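Local coordinates for protein RNA methyltransferase, TrmH family (Porphyromonas gingivalis, PDB 2I6D) that probably binds RNA and transfers a methyl group to it, as a knotted methyltransferase of the TrmH (SpoU) family, at residues G110-G115 against E208-S213; H131-T136 against A170-Q175; Q187-A192 against C250-R255. All blocks are in the same frame, centred on the assembly; numbering follows the deposited sequence. Where two conformers were deposited one is given.

Interaction 1 (G110-G115 against E208-S213). With ACY (acetic acid), chain B.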
# COMPACT_ATOMS: atom_id res chain seq x y z
N GLY A 110 1.76 -0.20 12.76
CA GLY A 110 1.52 -1.59 13.20
C GLY A 110 0.21 -2.17 12.70
O GLY A 110 -0.43 -2.97 13.38
N VAL A 111 -0.17 -1.80 11.47
CA VAL A 111 -1.36 -2.34 10.83
C VAL A 111 -0.89 -3.60 10.09
O VAL A 111 -0.41 -3.55 8.94
CB VAL A 111 -2.02 -1.33 9.88
CG1 VAL A 111 -3.23 -1.96 9.16
CG2 VAL A 111 -2.50 -0.12 10.67
N GLN A 112 -0.98 -4.73 10.79
CA GLN A 112 -0.33 -5.96 10.35
C GLN A 112 -1.14 -6.71 9.31
O GLN A 112 -0.58 -7.44 8.51
CB GLN A 112 -0.03 -6.89 11.54
CG GLN A 112 0.47 -6.13 12.74
CD GLN A 112 1.38 -6.93 13.63
OE1 GLN A 112 1.18 -8.14 13.82
NE2 GLN A 112 2.40 -6.27 14.17
N ASP A 113 -2.45 -6.54 9.32
CA ASP A 113 -3.28 -7.37 8.48
C ASP A 113 -3.19 -6.95 7.01
O ASP A 113 -3.47 -5.81 6.67
CB ASP A 113 -4.73 -7.33 8.95
CG ASP A 113 -5.63 -8.23 8.11
OD1 ASP A 113 -5.53 -9.45 8.26
OD2 ASP A 113 -6.41 -7.72 7.29
N PRO A 114 -2.77 -7.88 6.13
CA PRO A 114 -2.69 -7.62 4.69
C PRO A 114 -4.01 -7.15 4.09
O PRO A 114 -4.01 -6.25 3.26
CB PRO A 114 -2.26 -8.99 4.11
CG PRO A 114 -1.61 -9.68 5.23
CD PRO A 114 -2.29 -9.23 6.48
N GLY A 115 -5.12 -7.77 4.50
CA GLY A 115 -6.45 -7.35 4.05
C GLY A 115 -6.72 -5.89 4.35
O GLY A 115 -7.14 -5.13 3.46
N GLU A 208 -6.74 -1.84 15.25
CA GLU A 208 -7.86 -1.94 16.19
C GLU A 208 -7.51 -2.81 17.42
O GLU A 208 -8.02 -2.55 18.51
CB GLU A 208 -9.11 -2.46 15.46
CG GLU A 208 -10.10 -3.21 16.30
CD GLU A 208 -11.21 -3.83 15.48
OE1 GLU A 208 -10.97 -4.25 14.32
OE2 GLU A 208 -12.33 -3.92 16.02
N GLY A 209 -6.64 -3.80 17.23
CA GLY A 209 -6.15 -4.65 18.32
C GLY A 209 -5.36 -3.94 19.42
O GLY A 209 -5.58 -4.20 20.59
N ARG A 210 -4.42 -3.07 19.06
CA ARG A 210 -3.60 -2.36 20.04
C ARG A 210 -3.68 -0.83 19.95
O ARG A 210 -3.32 -0.12 20.90
CB ARG A 210 -2.14 -2.83 19.99
CG ARG A 210 -1.68 -3.43 18.65
CD ARG A 210 -1.96 -4.93 18.55
NE ARG A 210 -2.40 -5.30 17.20
CZ ARG A 210 -1.59 -5.55 16.18
NH1 ARG A 210 -2.10 -5.86 15.00
NH2 ARG A 210 -0.27 -5.48 16.32
N GLY A 211 -4.13 -0.32 18.82
CA GLY A 211 -4.20 1.12 18.61
C GLY A 211 -2.80 1.69 18.40
O GLY A 211 -1.83 0.95 18.26
N ILE A 212 -2.71 3.01 18.40
CA ILE A 212 -1.44 3.70 18.21
C ILE A 212 -0.55 3.43 19.42
O ILE A 212 -1.01 3.54 20.56
CB ILE A 212 -1.72 5.19 17.99
CG1 ILE A 212 -2.58 5.34 16.71
CG2 ILE A 212 -0.40 5.98 17.96
CD1 ILE A 212 -2.99 6.77 16.29
N SER A 213 0.72 3.08 19.18
CA SER A 213 1.61 2.78 20.30
C SER A 213 1.87 4.04 21.12
O SER A 213 1.81 5.15 20.59
CB SER A 213 2.93 2.22 19.78
OG SER A 213 3.61 3.23 19.08
C ACY B . -4.65 -4.58 12.01
O ACY B . -4.43 -4.69 10.82
OXT ACY B . -5.78 -4.25 12.53
CH3 ACY B . -3.45 -4.86 12.84
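Arg210 reaches across to Gln112, and the two side chains cross at about a right angle. Amide and guanidinium planes stand 88° apart. The nearest approach is made by an aliphatic carbon: Gln112 CG sits at the edge of the guanidinium, in its plane, 3.4 Å from Arg210 NH1. Gln112 CD then comes to 3.5 Å from Arg210 NH2, and Gln112 NE2 lies equally close to that nitrogen, yet no hydrogen bond joins the pair. Gly110 O approaches the same guanidinium obliquely, 3.7 Å from Arg210 NH1. Arg210 gets there by bending at its second torsion (chi2 -87°) and again at the third; it was deposited in two conformers, one of which makes this approach. An acetate, probably from the crystallisation liquor, sits beside the contact. Asp113 N donates to its O atom over 3.1 Å at 157°, and Val111 CG1 packs 3.4 Å from that oxygen. Asn116 ND2 adds a second hydrogen bond to the ligand, while Asp113 OD2 caps helix 114-127 at Asn116 N. The acetate methyl is modelled implausibly close to Arg210 NH1, so its placement there is doubtful. Both loops leave the C-terminal ends of the neighbouring parallel strands 104-109 and 201-206. Chemically, the arginine is laid against carbon and amide without a direct bond across the contact, a loose surface fit in keeping with its two conformers. Asp113 N and Asn116 ND2 offer two donors that would suit an anion or other acceptor at the start of this helix.

Interaction 2 (H131-T136 against A170-Q175); sequences HVWLGT and AYFRRQ
Phe172, on helix 165-174, meets Trp133 of strand 131-134, and this pair of rings makes the whole contact. The segment opens in the last turns of the helix: Ala170 O accepts from Arg174 N, and the Ala170 side chain touches Glu219. Tyr171 follows, exposed, with its CD2 4.0 Å above the plane of the Phe172 ring, over its centre. Phe172 itself points toward the strand, with CG anti to its carbonyl carbon (chi1 -76°), and lays its CD2-CE2 side against the far corner of the indole. Trp133 CH2 lies 3.7 Å from Phe172 CD2 and the same distance from Phe172 CE2. The ring planes are inclined at 37° with centroids 5.5 Å apart, an oblique pairing. Both rings also touch Ile202, and the indole N-H is bound to Val100 O. Next, Arg173 turns off to a salt bridge with Glu219. Gln175 ends the segment with its CD over one face of the Tyr171 ring, toward the rim. Helix 165-174 thus packs on one face of the parallel sheet as the connection between strands 158-161 and 179-182, a beta-alpha-beta crossover of the alpha/beta-knot (SPOUT) methyltransferase fold.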
# COMPACT_ATOMS: atom_id res chain seq x y z
N HIS A 131 0.36 9.69 -0.62
CA HIS A 131 1.43 9.02 0.13
C HIS A 131 0.89 8.27 1.28
O HIS A 131 0.06 8.79 2.03
CB HIS A 131 2.50 10.02 0.65
CG HIS A 131 3.28 10.68 -0.44
ND1 HIS A 131 4.39 10.09 -1.00
CD2 HIS A 131 3.06 11.82 -1.12
CE1 HIS A 131 4.84 10.87 -1.97
NE2 HIS A 131 4.06 11.93 -2.06
N VAL A 132 1.37 7.04 1.42
CA VAL A 132 0.98 6.18 2.56
C VAL A 132 2.29 5.65 3.13
O VAL A 132 3.08 4.98 2.44
CB VAL A 132 0.03 5.00 2.17
CG1 VAL A 132 -0.17 4.04 3.35
CG2 VAL A 132 -1.34 5.52 1.66
N TRP A 133 2.52 5.96 4.40
CA TRP A 133 3.72 5.50 5.05
C TRP A 133 3.39 4.30 5.92
O TRP A 133 2.29 4.21 6.47
CB TRP A 133 4.31 6.59 5.96
CG TRP A 133 4.64 7.92 5.33
CD1 TRP A 133 4.78 8.21 3.99
CD2 TRP A 133 4.94 9.09 6.04
NE1 TRP A 133 5.11 9.55 3.85
CE2 TRP A 133 5.21 10.11 5.10
CE3 TRP A 133 4.98 9.40 7.41
CZ2 TRP A 133 5.51 11.42 5.48
CZ3 TRP A 133 5.29 10.71 7.80
CH2 TRP A 133 5.57 11.70 6.82
N LEU A 134 4.35 3.40 6.06
CA LEU A 134 4.12 2.16 6.79
C LEU A 134 5.10 2.04 7.95
O LEU A 134 6.33 1.96 7.77
CB LEU A 134 4.21 0.95 5.84
CG LEU A 134 3.12 1.15 4.79
CD1 LEU A 134 3.64 1.15 3.35
CD2 LEU A 134 1.90 0.27 5.01
N GLY A 135 4.57 2.07 9.16
CA GLY A 135 5.45 2.01 10.33
C GLY A 135 5.74 0.60 10.78
O GLY A 135 5.40 -0.37 10.10
N THR A 136 6.35 0.51 11.96
CA THR A 136 6.79 -0.72 12.59
C THR A 136 5.71 -1.78 12.59
O THR A 136 4.64 -1.58 13.16
CB THR A 136 7.21 -0.44 14.07
OG1 THR A 136 8.29 0.50 14.08
CG2 THR A 136 7.63 -1.72 14.81
N ALA A 170 8.49 13.12 14.63
CA ALA A 170 9.08 14.22 15.40
C ALA A 170 9.62 15.27 14.44
O ALA A 170 9.40 16.46 14.62
CB ALA A 170 10.15 13.72 16.31
N TYR A 171 10.28 14.81 13.39
CA TYR A 171 10.91 15.71 12.43
C TYR A 171 9.87 16.57 11.69
O TYR A 171 9.99 17.81 11.63
CB TYR A 171 11.75 14.88 11.46
CG TYR A 171 12.34 15.65 10.31
CD1 TYR A 171 13.36 16.60 10.52
CD2 TYR A 171 11.90 15.43 9.01
CE1 TYR A 171 13.91 17.30 9.47
CE2 TYR A 171 12.45 16.13 7.94
CZ TYR A 171 13.44 17.06 8.18
OH TYR A 171 13.98 17.74 7.11
N PHE A 172 8.86 15.92 11.12
CA PHE A 172 7.81 16.66 10.40
C PHE A 172 6.98 17.53 11.33
O PHE A 172 6.63 18.67 10.97
CB PHE A 172 6.95 15.71 9.57
CG PHE A 172 7.63 15.28 8.32
CD1 PHE A 172 7.88 16.19 7.31
CD2 PHE A 172 8.10 13.99 8.19
CE1 PHE A 172 8.53 15.79 6.13
CE2 PHE A 172 8.75 13.57 7.02
CZ PHE A 172 8.96 14.47 5.99
N ARG A 173 6.75 17.02 12.54
CA ARG A 173 6.03 17.78 13.56
C ARG A 173 6.77 19.09 13.92
O ARG A 173 6.15 20.16 14.05
CB ARG A 173 5.79 16.93 14.83
CG ARG A 173 5.03 17.67 15.93
CD ARG A 173 4.95 16.93 17.27
NE ARG A 173 6.22 16.35 17.72
CZ ARG A 173 7.17 16.99 18.39
NH1 ARG A 173 7.04 18.28 18.71
NH2 ARG A 173 8.28 16.34 18.74
N ARG A 174 8.09 19.01 14.07
CA ARG A 174 8.88 20.19 14.41
C ARG A 174 8.97 21.19 13.23
O ARG A 174 9.29 22.36 13.43
CB ARG A 174 10.25 19.79 14.97
CG ARG A 174 10.17 19.44 16.52
CD ARG A 174 11.39 18.64 17.02
NE ARG A 174 12.65 19.39 17.00
CZ ARG A 174 13.14 20.11 18.03
NH1 ARG A 174 14.31 20.74 17.91
NH2 ARG A 174 12.39 20.17 19.20
N GLN A 175 8.67 20.73 12.02
CA GLN A 175 8.54 21.66 10.87
C GLN A 175 7.18 22.37 10.78
O GLN A 175 7.00 23.27 9.94
CB GLN A 175 8.85 20.96 9.56
CG GLN A 175 10.04 20.10 9.72
CD GLN A 175 10.74 19.85 8.45
OE1 GLN A 175 11.64 20.61 8.03
NE2 GLN A 175 10.39 18.74 7.82

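Interaction 3 (Q187-A192 against C250-R255)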
# COMPACT_ATOMS: atom_id res chain seq x y z
N GLN A 187 -10.83 14.50 20.17
CA GLN A 187 -11.82 15.43 19.63
C GLN A 187 -12.65 14.78 18.53
O GLN A 187 -12.09 14.15 17.64
CB GLN A 187 -11.10 16.64 19.04
CG GLN A 187 -12.06 17.68 18.48
CD GLN A 187 -11.36 18.98 18.14
OE1 GLN A 187 -10.20 18.99 17.75
NE2 GLN A 187 -12.08 20.08 18.28
N SER A 188 -13.97 14.95 18.55
CA SER A 188 -14.81 14.46 17.44
C SER A 188 -14.25 14.97 16.13
O SER A 188 -14.00 16.18 15.99
CB SER A 188 -16.25 14.93 17.56
OG SER A 188 -16.93 14.65 16.34
N LEU A 189 -14.06 14.08 15.15
CA LEU A 189 -13.58 14.46 13.82
C LEU A 189 -14.52 15.45 13.11
O LEU A 189 -14.09 16.16 12.20
CB LEU A 189 -13.34 13.23 12.92
CG LEU A 189 -14.47 12.67 12.06
CD1 LEU A 189 -13.95 11.84 10.90
CD2 LEU A 189 -15.45 11.86 12.89
N TYR A 190 -15.78 15.46 13.50
CA TYR A 190 -16.74 16.42 12.94
C TYR A 190 -16.58 17.83 13.50
O TYR A 190 -17.01 18.78 12.87
CB TYR A 190 -18.18 15.94 13.15
CG TYR A 190 -18.37 14.54 12.62
CD1 TYR A 190 -17.93 14.18 11.34
CD2 TYR A 190 -18.95 13.57 13.41
CE1 TYR A 190 -18.08 12.87 10.87
CE2 TYR A 190 -19.12 12.27 12.94
CZ TYR A 190 -18.67 11.93 11.68
OH TYR A 190 -18.85 10.61 11.25
N GLU A 191 -15.96 17.95 14.67
CA GLU A 191 -15.76 19.25 15.32
C GLU A 191 -14.35 19.82 15.09
O GLU A 191 -14.13 21.01 15.30
CB GLU A 191 -16.03 19.15 16.83
CG GLU A 191 -17.42 18.62 17.16
CD GLU A 191 -17.70 18.51 18.66
OE1 GLU A 191 -16.76 18.51 19.49
OE2 GLU A 191 -18.89 18.40 19.00
N ALA A 192 -13.41 18.98 14.68
CA ALA A 192 -12.05 19.43 14.52
C ALA A 192 -11.95 20.26 13.24
O ALA A 192 -12.48 19.84 12.23
CB ALA A 192 -11.10 18.21 14.46
N CYS A 250 -10.81 9.84 5.82
CA CYS A 250 -10.56 10.36 4.46
C CYS A 250 -11.77 11.00 3.82
O CYS A 250 -11.63 12.08 3.18
CB CYS A 250 -10.03 9.26 3.55
SG CYS A 250 -8.39 8.74 4.02
N SER A 251 -12.94 10.36 3.93
CA SER A 251 -14.18 10.92 3.37
C SER A 251 -14.42 12.31 3.92
O SER A 251 -14.62 13.26 3.17
CB SER A 251 -15.40 10.01 3.63
OG SER A 251 -16.63 10.72 3.43
N GLU A 252 -14.36 12.43 5.24
CA GLU A 252 -14.64 13.69 5.90
C GLU A 252 -13.61 14.77 5.51
O GLU A 252 -13.96 15.93 5.29
CB GLU A 252 -14.65 13.43 7.41
CG GLU A 252 -15.00 14.55 8.30
CD GLU A 252 -16.35 15.24 8.03
OE1 GLU A 252 -17.26 14.75 7.30
OE2 GLU A 252 -16.48 16.33 8.58
N TRP A 253 -12.33 14.38 5.42
CA TRP A 253 -11.27 15.29 4.99
C TRP A 253 -11.60 15.84 3.60
O TRP A 253 -11.49 17.03 3.36
CB TRP A 253 -9.92 14.57 4.94
CG TRP A 253 -8.80 15.27 5.66
CD1 TRP A 253 -7.99 16.28 5.18
CD2 TRP A 253 -8.30 14.94 6.96
NE1 TRP A 253 -7.03 16.60 6.12
CE2 TRP A 253 -7.21 15.80 7.22
CE3 TRP A 253 -8.70 14.02 7.95
CZ2 TRP A 253 -6.49 15.75 8.41
CZ3 TRP A 253 -7.97 13.96 9.12
CH2 TRP A 253 -6.88 14.82 9.34
N ARG A 254 -12.02 14.94 2.70
CA ARG A 254 -12.38 15.31 1.31
C ARG A 254 -13.70 16.09 1.18
O ARG A 254 -13.81 17.04 0.38
CB ARG A 254 -12.40 14.03 0.46
CG ARG A 254 -12.91 14.20 -1.00
CD ARG A 254 -12.03 15.13 -1.80
NE ARG A 254 -10.74 14.55 -2.18
CZ ARG A 254 -9.71 15.27 -2.60
NH1 ARG A 254 -8.57 14.66 -2.95
NH2 ARG A 254 -9.80 16.61 -2.69
N ARG A 255 -14.70 15.72 1.97
CA ARG A 255 -15.97 16.45 1.98
C ARG A 255 -15.73 17.94 2.23
O ARG A 255 -16.38 18.78 1.64
CB ARG A 255 -16.87 15.92 3.10
CG ARG A 255 -18.25 16.61 3.18
CD ARG A 255 -19.03 16.16 4.40
NE ARG A 255 -18.48 16.63 5.68
CZ ARG A 255 -18.66 17.85 6.17
NH1 ARG A 255 -19.33 18.76 5.49
NH2 ARG A 255 -18.12 18.17 7.35
O HOH W 1 -17.81 18.71 10.32
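The Tyr190 ring has Leu189 CD2 over the centre of one face, 3.4 Å above the plane in one of the two deposited leucine conformers, and the Glu252 carboxylate at its edge. Glu252 CD lies in the ring plane, and Glu252 OE2 is 3.8 Å from Tyr190 CD1, with ring and carboxylate planes 87° apart. Glu252 CD also lies at the edge of the Arg255 guanidinium, in its plane. Arg255 grips the carboxylate side-on: NE donates to Glu252 OE1 over 2.8 Å, a bond arriving well above the carboxylate plane, and NH2 donates to Glu252 OE2 on the syn side, nearly straight at 171°. The Glu252 chain leaves the helix with CG anti to the backbone N and then bends at chi2 (56°), which turns the acid toward Arg255, three residues further along. Leu189 CD1 packs 3.9 Å from Glu252 CG, covering the aliphatic part. Within the loop, Ser188 OG accepts from Tyr190 N, an ST turn. One water bridges the segments, donating to Tyr190 O (2.7 Å) and to Glu252 OE2 (3.2 Å). Arg256 forms another salt bridge with OE2. The contact fastens the turn after edge strand 187-188 to the end of helix 242-255, the last of the chain. Glu252 is buried but has two arginines, a water and an aromatic C-H edge round its carboxylate, surroundings that would favour the ionised form.

All three contacts belong to the parallel-sheet methyltransferase part of the chain. Interactions 1 and 2 have centres about 17 Å apart and nearest atoms about 3 Å apart without touching; helix 114-127, which starts in interaction 1, leads directly into strand 131-134 of interaction 2. Interaction 3 lies farther off, its centre about 21 Å from interaction 1 and about 20 Å from interaction 2. Interactions 2 and 3 reach the same sheet. Along the chain interactions 1 and 3 interleave, whereas interaction 2 closes before interaction 3 opens. The bound acetate lies beside interaction 1, between the loops, and interactions 2 and 3 do not touch it; the nearest atoms of interactions 1 and 3 are about 11 Å apart.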